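LP15968p (Drosophila melanogaster, PDB 3MN8) is a zinc metallocarboxypeptidase, here its first carboxypeptidase-like domain in the active 1B form, that releases C-terminal arginine or lysine from peptides and proteins, including peptide hormones and neuropeptides. Local coordinates at residues P38-Q43 with C309-A314. Residues are numbered along the deposited sequence; the frame is centred on the assembly and turned at random.
Sequences PHYASQ and CKYPAA
With CG turned anti to its carbonyl carbon (chi1 -78°), Tyr40 reaches toward the 309-314 loop, while Tyr311, whose CG lies opposite the backbone N (chi1 -156°), sends its ring the other way, and the two side chains slide past each other. They meet as a T-shaped pair, centroids 4.9 Å apart and planes at 88°. Tyr311 supplies the edge: its CE2 sits over one face of Tyr40, off-centre toward the rim, 3.3 Å from Tyr40 CE1. The phenol end of Tyr40 is tied down as well, Tyr40 OH donating to Pro312 O at 2.9 Å from above the carbonyl plane, with a weak second bond to Thr105 OG1.

Two loops far apart in sequence can thus be locked by one aromatic residue, its face given to a ring and its hydroxyl to a carbonyl. Within the first of three carboxypeptidase-like domains, in its active 1B form, this M14 contact joins the loop leading into helix 43-56 to the one between strand 300-305 and helix 317-333; that second loop is pinned by the Cys309-Cys156 disulfide. Tyr311 lies about 7 Å, side chain to side chain, from the zinc ligand Glu104, and Tyr148 touches both tyrosines. A leucine in place of Tyr40 would probably leave Pro312 O without this donor and the edge of Tyr311 without its aromatic face. Farther along, Ala314 CB rests 3.3 Å from Pro38 O.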
ATOM      1  N   PRO A  38      22.884  -4.883  12.016  1.00 68.89           N
ATOM      2  CA  PRO A  38      22.458  -4.537  10.656  1.00 64.10           C
ATOM      3  C   PRO A  38      22.854  -5.601   9.637  1.00 64.27           C
ATOM      4  O   PRO A  38      24.025  -5.972   9.538  1.00 75.72           O
ATOM      5  CB  PRO A  38      23.204  -3.232  10.375  1.00 67.93           C
ATOM      6  CG  PRO A  38      23.619  -2.715  11.724  1.00 76.52           C
ATOM      7  CD  PRO A  38      23.857  -3.925  12.559  1.00 73.50           C
ATOM      8  N   HIS A  39      21.873  -6.082   8.885  1.00 56.21           N
ATOM      9  CA  HIS A  39      22.094  -7.122   7.892  1.00 53.70           C
ATOM     10  C   HIS A  39      20.821  -7.338   7.069  1.00 52.04           C
ATOM     11  O   HIS A  39      19.712  -7.005   7.507  1.00 40.41           O
ATOM     12  CB  HIS A  39      22.538  -8.423   8.574  1.00 46.32           C
ATOM     13  CG  HIS A  39      21.422  -9.169   9.246  1.00 41.18           C
ATOM     14  ND1 HIS A  39      20.726  -8.658  10.315  1.00 57.18           N
ATOM     15  CD2 HIS A  39      20.904 -10.394   9.000  1.00 45.78           C
ATOM     16  CE1 HIS A  39      19.809  -9.537  10.697  1.00 59.37           C
ATOM     17  NE2 HIS A  39      19.897 -10.596   9.923  1.00 49.76           N
ATOM     18  N   TYR A  40      20.972  -7.886   5.871  1.00 57.58           N
ATOM     19  CA  TYR A  40      19.796  -8.173   5.052  1.00 55.69           C
ATOM     20  C   TYR A  40      19.225  -9.546   5.384  1.00 48.62           C
ATOM     21  O   TYR A  40      19.947 -10.540   5.372  1.00 59.06           O
ATOM     22  CB  TYR A  40      20.116  -8.045   3.553  1.00 59.12           C
ATOM     23  CG  TYR A  40      20.172  -6.602   3.070  1.00 59.75           C
ATOM     24  CD1 TYR A  40      21.378  -5.995   2.743  1.00 63.22           C
ATOM     25  CD2 TYR A  40      19.014  -5.842   2.967  1.00 51.53           C
ATOM     26  CE1 TYR A  40      21.421  -4.676   2.315  1.00 59.16           C
ATOM     27  CE2 TYR A  40      19.054  -4.528   2.542  1.00 47.93           C
ATOM     28  CZ  TYR A  40      20.254  -3.952   2.219  1.00 47.26           C
ATOM     29  OH  TYR A  40      20.269  -2.640   1.810  1.00 38.78           O
ATOM     30  N   ALA A  41      17.936  -9.600   5.699  1.00 46.84           N
ATOM     31  CA  ALA A  41      17.303 -10.875   6.034  1.00 45.58           C
ATOM     32  C   ALA A  41      17.073 -11.732   4.778  1.00 42.16           C
ATOM     33  O   ALA A  41      16.489 -11.279   3.793  1.00 26.98           O
ATOM     34  CB  ALA A  41      16.003 -10.647   6.785  1.00 37.28           C
ATOM     35  N   SER A  42      17.559 -12.970   4.824  1.00 50.58           N
ATOM     36  CA  SER A  42      17.397 -13.892   3.703  1.00 47.01           C
ATOM     37  C   SER A  42      15.976 -14.433   3.666  1.00 45.38           C
ATOM     38  O   SER A  42      15.194 -14.200   4.581  1.00 54.95           O
ATOM     39  CB  SER A  42      18.388 -15.057   3.813  1.00 44.02           C
ATOM     40  OG  SER A  42      18.044 -15.931   4.877  1.00 44.74           O
ATOM     41  N   GLN A  43      15.644 -15.167   2.615  1.00 37.87           N
ATOM     42  CA  GLN A  43      14.360 -15.847   2.566  1.00 31.13           C
ATOM     43  C   GLN A  43      14.165 -16.687   3.822  1.00 40.56           C
ATOM     44  O   GLN A  43      13.144 -16.567   4.481  1.00 33.28           O
ATOM     45  CB  GLN A  43      14.264 -16.738   1.330  1.00 43.76           C
ATOM     46  CG  GLN A  43      12.902 -17.370   1.135  1.00 49.72           C
ATOM     47  CD  GLN A  43      11.792 -16.335   0.949  1.00 57.67           C
ATOM     48  OE1 GLN A  43      12.025 -15.218   0.472  1.00 59.91           O
ATOM     49  NE2 GLN A  43      10.571 -16.714   1.317  1.00 61.79           N
ATOM     50  N   CYS A 309      20.731   4.586  -4.065  1.00 48.61           N
ATOM     51  CA  CYS A 309      21.345   3.277  -4.256  1.00 42.59           C
ATOM     52  C   CYS A 309      20.325   2.136  -4.101  1.00 52.91           C
ATOM     53  O   CYS A 309      19.740   1.935  -3.026  1.00 43.05           O
ATOM     54  CB  CYS A 309      22.496   3.086  -3.285  1.00 40.13           C
ATOM     55  SG  CYS A 309      23.344   1.520  -3.528  1.00 74.45           S
ATOM     56  N   LYS A 310      20.117   1.392  -5.182  1.00 55.00           N
ATOM     57  CA  LYS A 310      19.125   0.324  -5.183  1.00 51.76           C
ATOM     58  C   LYS A 310      19.374  -0.695  -4.070  1.00 50.17           C
ATOM     59  O   LYS A 310      18.461  -1.051  -3.323  1.00 54.01           O
ATOM     60  CB  LYS A 310      19.093  -0.370  -6.547  1.00 53.98           C
ATOM     61  CG  LYS A 310      18.637   0.526  -7.679  1.00 53.55           C
ATOM     62  CD  LYS A 310      18.544  -0.226  -9.010  1.00 49.34           C
ATOM     63  CE  LYS A 310      17.518   0.456  -9.947  1.00 55.89           C
ATOM     64  NZ  LYS A 310      17.250  -0.286 -11.227  1.00 61.43           N
ATOM     65  N   TYR A 311      20.618  -1.159  -3.967  1.00 56.23           N
ATOM     66  CA  TYR A 311      20.999  -2.176  -2.983  1.00 58.32           C
ATOM     67  C   TYR A 311      22.165  -1.698  -2.122  1.00 53.57           C
ATOM     68  O   TYR A 311      23.305  -2.060  -2.388  1.00 55.29           O
ATOM     69  CB  TYR A 311      21.427  -3.466  -3.695  1.00 55.22           C
ATOM     70  CG  TYR A 311      21.296  -4.735  -2.866  1.00 47.59           C
ATOM     71  CD1 TYR A 311      21.027  -5.957  -3.478  1.00 48.60           C
ATOM     72  CD2 TYR A 311      21.426  -4.716  -1.483  1.00 50.54           C
ATOM     73  CE1 TYR A 311      20.896  -7.126  -2.746  1.00 43.16           C
ATOM     74  CE2 TYR A 311      21.285  -5.884  -0.732  1.00 50.24           C
ATOM     75  CZ  TYR A 311      21.025  -7.085  -1.377  1.00 45.89           C
ATOM     76  OH  TYR A 311      20.894  -8.250  -0.655  1.00 42.89           O
ATOM     77  N   PRO A 312      21.886  -0.883  -1.089  1.00 56.07           N
ATOM     78  CA  PRO A 312      22.974  -0.359  -0.252  1.00 46.82           C
ATOM     79  C   PRO A 312      23.464  -1.418   0.729  1.00 61.77           C
ATOM     80  O   PRO A 312      22.945  -2.538   0.726  1.00 67.32           O
ATOM     81  CB  PRO A 312      22.328   0.816   0.497  1.00 43.64           C
ATOM     82  CG  PRO A 312      20.909   0.959  -0.087  1.00 60.51           C
ATOM     83  CD  PRO A 312      20.566  -0.370  -0.680  1.00 58.37           C
ATOM     84  N   ALA A 313      24.453  -1.068   1.547  1.00 64.67           N
ATOM     85  CA  ALA A 313      25.007  -1.996   2.536  1.00 63.89           C
ATOM     86  C   ALA A 313      24.243  -1.909   3.850  1.00 53.06           C
ATOM     87  O   ALA A 313      23.646  -0.878   4.166  1.00 55.28           O
ATOM     88  CB  ALA A 313      26.503  -1.725   2.767  1.00 60.51           C
ATOM     89  N   ALA A 314      24.284  -2.995   4.617  1.00 47.12           N
ATOM     90  CA  ALA A 314      23.551  -3.088   5.875  1.00 52.87           C
ATOM     91  C   ALA A 314      23.702  -1.863   6.792  1.00 54.74           C
ATOM     92  O   ALA A 314      22.716  -1.359   7.324  1.00 60.74           O
ATOM     93  CB  ALA A 314      23.950  -4.357   6.614  1.00 54.59           C
TER